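Local coordinates for Rab GDP-dissociation inhibitor (Saccharomyces cerevisiae, PDB 2BCG), which binds GDP-bound Rab GTPases such as Sec4, blocks release of their nucleotide and extracts GDP-bound Ypt7 from vacuolar membranes, at residues T10-V16 with F287-I293; N99-D105 with L444-Q448; V310-I316 with E391-A397. All coordinates share one frame; numbering follows the deposited sequence. Where two conformers were deposited one is given.

Contact 1 (T10-V16 with F287-I293); sequences TDYDVIV and FKAPLVI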
loop_
_atom_site.group_PDB
_atom_site.type_symbol
_atom_site.label_atom_id
_atom_site.label_comp_id
_atom_site.label_asym_id
_atom_site.label_seq_id
_atom_site.Cartn_x
_atom_site.Cartn_y
_atom_site.Cartn_z
ATOM N N THR A 10 17.365 -6.010 -23.282
ATOM C CA THR A 10 18.334 -6.636 -22.418
ATOM C C THR A 10 18.760 -5.655 -21.312
ATOM O O THR A 10 18.975 -6.090 -20.177
ATOM C CB THR A 10 19.565 -7.151 -23.257
ATOM O OG1 THR A 10 19.183 -8.323 -23.993
ATOM C CG2 THR A 10 20.755 -7.487 -22.362
ATOM N N ASP A 11 18.852 -4.355 -21.639
ATOM C CA ASP A 11 19.607 -3.396 -20.796
ATOM C C ASP A 11 18.706 -2.412 -20.084
ATOM O O ASP A 11 17.806 -1.856 -20.700
ATOM C CB ASP A 11 20.590 -2.567 -21.643
ATOM C CG ASP A 11 21.644 -3.408 -22.307
ATOM O OD1 ASP A 11 22.005 -4.468 -21.773
ATOM O OD2 ASP A 11 22.102 -2.977 -23.385
ATOM N N TYR A 12 18.988 -2.182 -18.794
ATOM C CA TYR A 12 18.211 -1.253 -17.950
ATOM C C TYR A 12 19.157 -0.369 -17.136
ATOM O O TYR A 12 20.326 -0.697 -16.952
ATOM C CB TYR A 12 17.250 -2.029 -16.995
ATOM C CG TYR A 12 16.263 -2.857 -17.781
ATOM C CD1 TYR A 12 15.014 -2.352 -18.129
ATOM C CD2 TYR A 12 16.640 -4.117 -18.288
ATOM C CE1 TYR A 12 14.129 -3.073 -18.943
ATOM C CE2 TYR A 12 15.768 -4.850 -19.108
ATOM C CZ TYR A 12 14.529 -4.340 -19.422
ATOM O OH TYR A 12 13.697 -5.098 -20.243
ATOM N N ASP A 13 18.648 0.765 -16.645
ATOM C CA ASP A 13 19.427 1.539 -15.656
ATOM C C ASP A 13 19.482 0.864 -14.276
ATOM O O ASP A 13 20.485 0.977 -13.562
ATOM C CB ASP A 13 18.856 2.942 -15.444
ATOM C CG ASP A 13 19.062 3.857 -16.631
ATOM O OD1 ASP A 13 18.079 4.450 -17.096
ATOM O OD2 ASP A 13 20.224 4.016 -17.092
ATOM N N VAL A 14 18.376 0.214 -13.876
ATOM C CA VAL A 14 18.287 -0.375 -12.562
ATOM C C VAL A 14 17.395 -1.615 -12.668
ATOM O O VAL A 14 16.354 -1.587 -13.370
ATOM C CB VAL A 14 17.594 0.615 -11.577
ATOM C CG1 VAL A 14 17.426 -0.002 -10.181
ATOM C CG2 VAL A 14 18.346 1.987 -11.512
ATOM N N ILE A 15 17.815 -2.684 -12.011
ATOM C CA ILE A 15 16.951 -3.853 -11.757
ATOM C C ILE A 15 16.534 -3.849 -10.282
ATOM O O ILE A 15 17.345 -3.616 -9.404
ATOM C CB ILE A 15 17.664 -5.158 -12.158
ATOM C CG1 ILE A 15 17.823 -5.161 -13.684
ATOM C CG2 ILE A 15 16.886 -6.397 -11.670
ATOM C CD1 ILE A 15 18.736 -6.287 -14.209
ATOM N N VAL A 16 15.241 -4.073 -10.033
ATOM C CA VAL A 16 14.722 -4.132 -8.662
ATOM C C VAL A 16 14.121 -5.530 -8.464
ATOM O O VAL A 16 13.402 -6.009 -9.348
ATOM C CB VAL A 16 13.681 -3.026 -8.421
ATOM C CG1 VAL A 16 13.234 -2.995 -6.955
ATOM C CG2 VAL A 16 14.265 -1.650 -8.832
ATOM N N PHE A 287 18.886 -10.220 -18.277
ATOM C CA PHE A 287 18.678 -8.773 -18.202
ATOM C C PHE A 287 19.836 -8.146 -17.445
ATOM O O PHE A 287 20.299 -8.711 -16.458
ATOM C CB PHE A 287 17.344 -8.467 -17.516
ATOM C CG PHE A 287 16.187 -9.173 -18.173
ATOM C CD1 PHE A 287 15.520 -10.218 -17.541
ATOM C CD2 PHE A 287 15.841 -8.863 -19.481
ATOM C CE1 PHE A 287 14.473 -10.917 -18.195
ATOM C CE2 PHE A 287 14.805 -9.551 -20.138
ATOM C CZ PHE A 287 14.130 -10.581 -19.494
ATOM N N LYS A 288 20.308 -6.995 -17.939
ATOM C CA LYS A 288 21.508 -6.349 -17.378
ATOM C C LYS A 288 21.236 -4.930 -16.901
ATOM O O LYS A 288 20.466 -4.209 -17.509
ATOM C CB LYS A 288 22.637 -6.347 -18.415
ATOM C CG LYS A 288 23.091 -7.767 -18.783
ATOM C CD LYS A 288 24.188 -7.712 -19.801
ATOM C CE LYS A 288 24.803 -9.082 -20.016
ATOM N NZ LYS A 288 25.785 -9.047 -21.154
ATOM N N ALA A 289 21.919 -4.530 -15.825
ATOM C CA ALA A 289 21.861 -3.144 -15.350
ATOM C C ALA A 289 23.106 -2.901 -14.491
ATOM O O ALA A 289 23.667 -3.848 -13.946
ATOM C CB ALA A 289 20.613 -2.911 -14.533
ATOM N N PRO A 290 23.536 -1.636 -14.367
ATOM C CA PRO A 290 24.695 -1.340 -13.493
ATOM C C PRO A 290 24.470 -1.493 -11.988
ATOM O O PRO A 290 25.447 -1.595 -11.220
ATOM C CB PRO A 290 25.015 0.128 -13.798
ATOM C CG PRO A 290 23.948 0.646 -14.639
ATOM C CD PRO A 290 23.069 -0.454 -15.109
ATOM N N LEU A 291 23.211 -1.552 -11.558
ATOM C CA LEU A 291 22.949 -1.774 -10.143
ATOM C C LEU A 291 21.641 -2.533 -9.936
ATOM O O LEU A 291 20.773 -2.553 -10.814
ATOM C CB LEU A 291 22.928 -0.439 -9.366
ATOM C CG LEU A 291 21.871 0.592 -9.738
ATOM C CD1 LEU A 291 20.822 0.521 -8.649
ATOM C CD2 LEU A 291 22.399 2.022 -9.832
ATOM N N VAL A 292 21.535 -3.139 -8.758
ATOM C CA VAL A 292 20.301 -3.810 -8.334
ATOM C C VAL A 292 19.879 -3.248 -6.963
ATOM O O VAL A 292 20.722 -2.908 -6.112
ATOM C CB VAL A 292 20.483 -5.366 -8.293
ATOM C CG1 VAL A 292 21.456 -5.804 -7.207
ATOM C CG2 VAL A 292 19.110 -6.074 -8.140
ATOM N N ILE A 293 18.566 -3.162 -6.766
ATOM C CA ILE A 293 17.940 -2.847 -5.463
ATOM C C ILE A 293 17.092 -4.079 -5.127
ATOM O O ILE A 293 16.354 -4.561 -5.975
ATOM C CB ILE A 293 17.063 -1.581 -5.568
ATOM C CG1 ILE A 293 17.918 -0.363 -5.979
ATOM C CG2 ILE A 293 16.275 -1.368 -4.260
ATOM C CD1 ILE A 293 17.137 0.852 -6.256
#
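Residues 10-16 and 287-293 run side by side in the same direction, with two backbone hydrogen bonds near each end: Lys288 N to Thr10 O and Tyr12 N to Lys288 O, then Ile15 N to Leu291 O and Ile293 N to Ile15 O (2.9 Å). In between, Pro290 brings no N-H, and carbon takes over. Its CD lies 3.3 Å from Asp13 O, while Ala289 points its methyl group across the gap, CB sitting 3.7 Å from Ile15 CG1. The isoleucine sets CG1 anti to its own carbonyl carbon (chi1 -68°) and continues extended, which carries CD1 back along the partner chain to 3.7 Å from Phe287 O. Its other branch, CG2, meets Val292 CG2 at 4.2 Å. Strand 14-17 is the middle of a five-stranded parallel sheet of order 3-2-1-4-5, with 292-294 beside it, a Rossmann-type core in keeping with the family's clan. Phe277 packs on the face bearing Ile15 and Val292. On the other face Val14 CG1 touches Leu291 CD1 (3.8 Å) and Ile293 CD1 (4.0 Å), and Leu26 and Leu30 of helix 21-32 lie against Ile293. Toward the start of both segments the side chains of Tyr12 and Phe287 point the same way, CE2 of the tyrosine 4.0 Å from CD2 of the phenylalanine; the tyrosine hydroxyl is bonded to Asp9 O, and Lys36 makes a cation-pi contact with its ring.

Contact 2 (N99-D105 with L444-Q448); sequences NILIHTD and LKQRQ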
loop_
_atom_site.group_PDB
_atom_site.type_symbol
_atom_site.label_atom_id
_atom_site.label_comp_id
_atom_site.label_asym_id
_atom_site.label_seq_id
_atom_site.Cartn_x
_atom_site.Cartn_y
_atom_site.Cartn_z
ATOM N N ASN A 99 4.023 12.425 2.760
ATOM C CA ASN A 99 4.699 13.433 1.919
ATOM C C ASN A 99 5.030 12.857 0.513
ATOM O O ASN A 99 4.844 13.517 -0.526
ATOM C CB ASN A 99 5.962 13.921 2.641
ATOM C CG ASN A 99 6.590 15.154 1.976
ATOM O OD1 ASN A 99 5.893 16.040 1.512
ATOM N ND2 ASN A 99 7.918 15.176 1.912
ATOM N N ILE A 100 5.509 11.618 0.480
ATOM C CA ILE A 100 5.826 10.954 -0.793
ATOM C C ILE A 100 4.553 10.669 -1.571
ATOM O O ILE A 100 4.493 10.915 -2.768
ATOM C CB ILE A 100 6.607 9.655 -0.553
ATOM C CG1 ILE A 100 7.942 9.957 0.125
ATOM C CG2 ILE A 100 6.812 8.863 -1.872
ATOM C CD1 ILE A 100 8.665 8.698 0.581
ATOM N N LEU A 101 3.532 10.142 -0.898
ATOM C CA LEU A 101 2.254 9.891 -1.535
ATOM C C LEU A 101 1.699 11.118 -2.227
ATOM O O LEU A 101 1.197 11.021 -3.349
ATOM C CB LEU A 101 1.234 9.370 -0.512
ATOM C CG LEU A 101 1.429 7.915 -0.044
ATOM C CD1 LEU A 101 0.665 7.721 1.263
ATOM C CD2 LEU A 101 0.948 6.906 -1.126
ATOM N N ILE A 102 1.754 12.256 -1.536
ATOM C CA ILE A 102 1.200 13.487 -2.114
ATOM C C ILE A 102 2.013 14.002 -3.284
ATOM O O ILE A 102 1.433 14.353 -4.298
ATOM C CB ILE A 102 1.209 14.574 -1.022
ATOM C CG1 ILE A 102 0.224 14.210 0.074
ATOM C CG2 ILE A 102 0.900 15.925 -1.610
ATOM C CD1 ILE A 102 0.433 14.976 1.355
ATOM N N HIS A 103 3.338 13.980 -3.173
ATOM C CA HIS A 103 4.195 14.502 -4.252
ATOM C C HIS A 103 4.095 13.659 -5.524
ATOM O O HIS A 103 4.180 14.184 -6.627
ATOM C CB HIS A 103 5.653 14.616 -3.796
ATOM C CG HIS A 103 5.933 15.862 -3.006
ATOM N ND1 HIS A 103 5.683 15.958 -1.654
ATOM C CD2 HIS A 103 6.411 17.075 -3.393
ATOM C CE1 HIS A 103 5.987 17.184 -1.242
ATOM N NE2 HIS A 103 6.436 17.878 -2.276
ATOM N N THR A 104 3.896 12.340 -5.370
ATOM C CA THR A 104 3.855 11.410 -6.514
ATOM C C THR A 104 2.464 11.148 -7.023
ATOM O O THR A 104 2.287 10.445 -8.037
ATOM C CB THR A 104 4.441 10.035 -6.140
ATOM O OG1 THR A 104 3.668 9.442 -5.065
ATOM C CG2 THR A 104 5.952 10.112 -5.787
ATOM N N ASP A 105 1.458 11.655 -6.314
ATOM C CA ASP A 105 0.054 11.402 -6.652
ATOM C C ASP A 105 -0.325 9.905 -6.594
ATOM O O ASP A 105 -1.297 9.460 -7.212
ATOM C CB ASP A 105 -0.334 11.989 -8.017
ATOM C CG ASP A 105 -0.371 13.529 -8.029
ATOM O OD1 ASP A 105 -0.347 14.203 -6.969
ATOM O OD2 ASP A 105 -0.397 14.058 -9.148
ATOM N N LEU A 444 11.858 15.503 -3.448
ATOM C CA LEU A 444 10.572 15.295 -4.065
ATOM C C LEU A 444 10.169 16.531 -4.852
ATOM O O LEU A 444 10.331 17.661 -4.385
ATOM C CB LEU A 444 9.512 14.965 -3.005
ATOM C CG LEU A 444 9.711 13.672 -2.204
ATOM C CD1 LEU A 444 8.790 13.717 -1.005
ATOM C CD2 LEU A 444 9.451 12.414 -3.038
ATOM N N LYS A 445 9.631 16.314 -6.043
ATOM C CA LYS A 445 8.971 17.392 -6.787
ATOM C C LYS A 445 7.500 17.026 -6.911
ATOM O O LYS A 445 7.132 15.838 -6.831
ATOM C CB LYS A 445 9.611 17.659 -8.166
ATOM C CG LYS A 445 11.135 17.911 -8.179
ATOM C CD LYS A 445 11.943 16.601 -8.200
ATOM C CE LYS A 445 13.440 16.819 -7.898
ATOM N NZ LYS A 445 14.151 15.507 -7.720
ATOM N N GLN A 446 6.638 18.024 -7.028
ATOM C CA GLN A 446 5.233 17.747 -7.214
ATOM C C GLN A 446 5.025 17.224 -8.637
ATOM O O GLN A 446 5.387 17.891 -9.613
ATOM C CB GLN A 446 4.365 18.992 -6.971
ATOM C CG GLN A 446 2.884 18.686 -7.018
ATOM C CD GLN A 446 2.485 17.645 -5.984
ATOM O OE1 GLN A 446 2.885 17.739 -4.814
ATOM N NE2 GLN A 446 1.680 16.656 -6.404
ATOM N N ARG A 447 4.468 16.016 -8.740
ATOM C CA ARG A 447 4.170 15.392 -10.036
ATOM C C ARG A 447 3.245 16.327 -10.778
ATOM O O ARG A 447 2.280 16.847 -10.199
ATOM C CB ARG A 447 3.487 14.025 -9.838
ATOM C CG ARG A 447 3.066 13.315 -11.135
ATOM C CD ARG A 447 2.666 11.880 -10.828
ATOM N NE ARG A 447 1.957 11.277 -11.953
ATOM C CZ ARG A 447 1.175 10.194 -11.843
ATOM N NH1 ARG A 447 1.019 9.590 -10.651
ATOM N NH2 ARG A 447 0.567 9.691 -12.919
ATOM N N GLN A 448 3.554 16.539 -12.052
ATOM C CA GLN A 448 2.690 17.331 -12.910
ATOM C C GLN A 448 1.867 16.425 -13.836
ATOM O O GLN A 448 0.641 16.587 -13.934
ATOM C CB GLN A 448 3.491 18.398 -13.681
ATOM C CG GLN A 448 4.226 19.444 -12.795
ATOM C CD GLN A 448 3.359 20.051 -11.670
ATOM O OE1 GLN A 448 2.165 20.316 -11.846
ATOM N NE2 GLN A 448 3.973 20.282 -10.514
#
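This is a surface contact in which the C-terminal tail, residues 444-448, lies along the C-terminal turns of helix 96-104, with His103 held between Leu444 and Gln446. Leu444 CB rests over one face of the imidazole in a CH-pi contact, 3.9 Å from the ring centroid, and Gln446 OE1 stands 3.8 Å above the plane on the opposite face. Rotation of the ring is fixed further by ND1, which gives an in-plane hydrogen bond of 2.8 Å to Asn99 O; that oxygen takes the backbone N-H of His103 from the other side of its carbonyl plane. Beyond the ring, Leu444 CD1 reaches Ile100 CG1 at 4.0 Å.

Three successive carbonyls at the helix end receive donors from the tail. Gln446, bent at chi2, turns NE2 to Ile102 O (3.1 Å), and Arg447 N meets His103 O at 2.8 Å. A chi1 of 177° turns CG of Arg447 away from the backbone N, and the extended chain beyond it lays the guanidinium edge-on to Thr104 O: NH1 is 3.0 Å away, the bond is nearly straight (171°), and the oxygen lies in the guanidinium plane. The positive charge would probably be favoured by the negative end of the helix dipole. NH1 also bonds Tyr109 OH, and NH2 forms a salt bridge with an acidic side chain of the bound partner protein. The helix itself closes at Asp105, whose positive phi, with two bonds back into the last turn, one of them weak, makes a Schellman motif, here bordering the 108-114 region that interacts with Ypt1.

Contact 3 (V310-I316 with E391-A397); sequences VIRAICI and EKFMGIA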
loop_
_atom_site.group_PDB
_atom_site.type_symbol
_atom_site.label_atom_id
_atom_site.label_comp_id
_atom_site.label_asym_id
_atom_site.label_seq_id
_atom_site.Cartn_x
_atom_site.Cartn_y
_atom_site.Cartn_z
ATOM N N VAL A 310 10.544 -11.305 15.535
ATOM C CA VAL A 310 9.260 -10.691 15.848
ATOM C C VAL A 310 8.174 -11.732 15.713
ATOM O O VAL A 310 8.063 -12.388 14.678
ATOM C CB VAL A 310 8.966 -9.526 14.865
ATOM C CG1 VAL A 310 7.683 -8.788 15.267
ATOM C CG2 VAL A 310 10.124 -8.536 14.827
ATOM N N ILE A 311 7.344 -11.873 16.753
ATOM C CA ILE A 311 6.180 -12.759 16.623
ATOM C C ILE A 311 5.003 -11.886 16.196
ATOM O O ILE A 311 4.826 -10.761 16.745
ATOM C CB ILE A 311 5.860 -13.561 17.907
ATOM C CG1 ILE A 311 4.652 -14.475 17.697
ATOM C CG2 ILE A 311 5.716 -12.645 19.112
ATOM C CD1 ILE A 311 4.491 -15.561 18.760
ATOM N N ARG A 312 4.244 -12.383 15.212
ATOM C CA ARG A 312 3.059 -11.679 14.731
ATOM C C ARG A 312 1.894 -12.658 14.727
ATOM O O ARG A 312 1.955 -13.739 14.088
ATOM C CB ARG A 312 3.287 -11.086 13.336
ATOM C CG ARG A 312 4.410 -10.022 13.345
ATOM C CD ARG A 312 4.768 -9.507 11.988
ATOM N NE ARG A 312 5.695 -8.365 12.050
ATOM C CZ ARG A 312 6.898 -8.304 11.456
ATOM N NH1 ARG A 312 7.351 -9.302 10.724
ATOM N NH2 ARG A 312 7.622 -7.189 11.550
ATOM N N ALA A 313 0.880 -12.307 15.517
ATOM C CA ALA A 313 -0.273 -13.189 15.695
ATOM C C ALA A 313 -1.446 -12.453 15.081
ATOM O O ALA A 313 -1.891 -11.454 15.612
ATOM C CB ALA A 313 -0.559 -13.444 17.177
ATOM N N ILE A 314 -1.953 -12.986 13.982
ATOM C CA ILE A 314 -3.086 -12.421 13.290
ATOM C C ILE A 314 -4.342 -13.092 13.835
ATOM O O ILE A 314 -4.528 -14.313 13.700
ATOM C CB ILE A 314 -2.960 -12.651 11.760
ATOM C CG1 ILE A 314 -1.669 -12.021 11.204
ATOM C CG2 ILE A 314 -4.233 -12.200 11.018
ATOM C CD1 ILE A 314 -1.340 -12.546 9.805
ATOM N N CYS A 315 -5.168 -12.299 14.522
ATOM C CA CYS A 315 -6.368 -12.833 15.158
ATOM C C CYS A 315 -7.604 -12.342 14.452
ATOM O O CYS A 315 -7.671 -11.156 14.096
ATOM C CB CYS A 315 -6.447 -12.363 16.600
ATOM S SG CYS A 315 -4.990 -12.899 17.555
ATOM N N ILE A 316 -8.558 -13.250 14.247
ATOM C CA ILE A 316 -9.852 -12.878 13.672
ATOM C C ILE A 316 -10.869 -12.904 14.789
ATOM O O ILE A 316 -10.973 -13.885 15.522
ATOM C CB ILE A 316 -10.311 -13.832 12.562
ATOM C CG1 ILE A 316 -9.331 -13.841 11.381
ATOM C CG2 ILE A 316 -11.742 -13.450 12.116
ATOM C CD1 ILE A 316 -9.669 -14.935 10.306
ATOM N N GLU A 391 -10.110 -17.261 15.321
ATOM C CA GLU A 391 -8.946 -17.982 14.779
ATOM C C GLU A 391 -7.710 -17.149 14.996
ATOM O O GLU A 391 -7.764 -15.911 15.019
ATOM C CB GLU A 391 -9.169 -18.218 13.286
ATOM C CG GLU A 391 -8.247 -19.208 12.626
ATOM C CD GLU A 391 -8.241 -20.543 13.322
ATOM O OE1 GLU A 391 -8.995 -21.423 12.863
ATOM O OE2 GLU A 391 -7.516 -20.692 14.340
ATOM N N LYS A 392 -6.599 -17.845 15.149
ATOM C CA LYS A 392 -5.282 -17.221 15.283
ATOM C C LYS A 392 -4.384 -17.798 14.184
ATOM O O LYS A 392 -4.383 -19.037 13.959
ATOM C CB LYS A 392 -4.640 -17.612 16.620
ATOM C CG LYS A 392 -5.263 -17.073 17.861
ATOM C CD LYS A 392 -4.479 -17.587 19.060
ATOM C CE LYS A 392 -5.082 -17.060 20.337
ATOM N NZ LYS A 392 -4.572 -17.824 21.529
ATOM N N PHE A 393 -3.597 -16.929 13.550
ATOM C CA PHE A 393 -2.580 -17.353 12.582
ATOM C C PHE A 393 -1.245 -16.790 13.049
ATOM O O PHE A 393 -1.055 -15.566 13.056
ATOM C CB PHE A 393 -2.933 -16.847 11.193
ATOM C CG PHE A 393 -4.308 -17.272 10.725
ATOM C CD1 PHE A 393 -4.486 -18.428 9.948
ATOM C CD2 PHE A 393 -5.437 -16.526 11.069
ATOM C CE1 PHE A 393 -5.786 -18.833 9.518
ATOM C CE2 PHE A 393 -6.716 -16.936 10.632
ATOM C CZ PHE A 393 -6.869 -18.088 9.869
ATOM N N MET A 394 -0.340 -17.673 13.459
ATOM C CA MET A 394 0.853 -17.242 14.162
ATOM C C MET A 394 2.065 -17.413 13.274
ATOM O O MET A 394 2.254 -18.472 12.664
ATOM C CB MET A 394 1.118 -18.117 15.395
ATOM C CG MET A 394 -0.068 -18.486 16.284
ATOM S SD MET A 394 -0.448 -17.030 17.208
ATOM C CE MET A 394 0.878 -16.994 18.386
ATOM N N GLY A 395 2.890 -16.377 13.245
ATOM C CA GLY A 395 4.123 -16.396 12.451
ATOM C C GLY A 395 5.228 -15.734 13.244
ATOM O O GLY A 395 4.979 -14.860 14.103
ATOM N N ILE A 396 6.458 -16.154 12.962
ATOM C CA ILE A 396 7.644 -15.529 13.562
ATOM C C ILE A 396 8.595 -15.158 12.426
ATOM O O ILE A 396 8.831 -15.967 11.529
ATOM C CB ILE A 396 8.322 -16.474 14.583
ATOM C CG1 ILE A 396 7.320 -16.746 15.730
ATOM C CG2 ILE A 396 9.638 -15.870 15.055
ATOM C CD1 ILE A 396 7.827 -17.778 16.760
ATOM N N ALA A 397 9.093 -13.930 12.441
ATOM C CA ALA A 397 10.017 -13.453 11.417
ATOM C C ALA A 397 11.344 -13.012 12.055
ATOM O O ALA A 397 11.341 -12.290 13.053
ATOM C CB ALA A 397 9.391 -12.296 10.636
HETATM O O HOH W 1 6.391 -12.362 12.291
#
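Val310 O is gripped twice: Ala397 N reaches it from the neighbouring strand at 2.9 Å, and a water donates to it at 2.9 Å. The same water gives a weak bond to Gly395 O, which also accepts a very straight hydrogen bond from Arg312 N (178°). Backbone pairing continues regularly between the two strands, alternating hydrogen-bonded and non-hydrogen-bonded pairs as far as Ile316 and Glu391, where the bond from Glu391 N to Ile316 O is weak. The strands run antiparallel, 165° between their directions. Strand 391-402 is the outermost on this side of the mixed sheet of the GDI fold, and strand 303-317 separates it from strand 362-369.

On one face Met394 folds back at chi2 and chi3, bringing SD to 3.6 Å from Ala313 CB and its terminal CE to 3.9 Å from Ile311 CD1. With both contacts made by the far end of the methionine, replacing it by alanine is likely to leave a gap over Ala313 and deprive Ile311 CD1 of a neighbour. Ile311 CG1 also meets Ile396 CG1 at 4.0 Å, and His376 of helix 375-378 packs on both Ile311 and Met394. The other face carries Phe393, whose ring edge meets Ile316 CD1 at 3.6 Å from CE2, while Leu58 and Phe62 of helix 55-62 touch the phenylalanine. Farther along this face, Arg312 passes NH1 within 3.6 Å of Ala397 CB, Val310 CG1 lies over one face of its guanidinium, and NH2 bonds Tyr417 O.

In the fold
Contacts 1 and 2 lie closest together, their centres 25 Å apart and their nearest atoms about 13 Å apart, and helix 21-32 touches both: Leu26 and Leu30 pack on Ile293 of contact 1, Leu29 on Thr104 and Leu444 of contact 2. Contact 3 belongs to a different sheet, centred 36 Å from contact 1 and 35 Å from contact 2, although strand 303-317 directly follows strand 292-294 in the chain. Contacts 2 and 3 sit on opposite sides of the chain's centre. Of the three, contact 2 alone touches the partner protein. None supplies a residue to the pockets of the two geranylgeranyl ligands, which share Leu154 and Cys223.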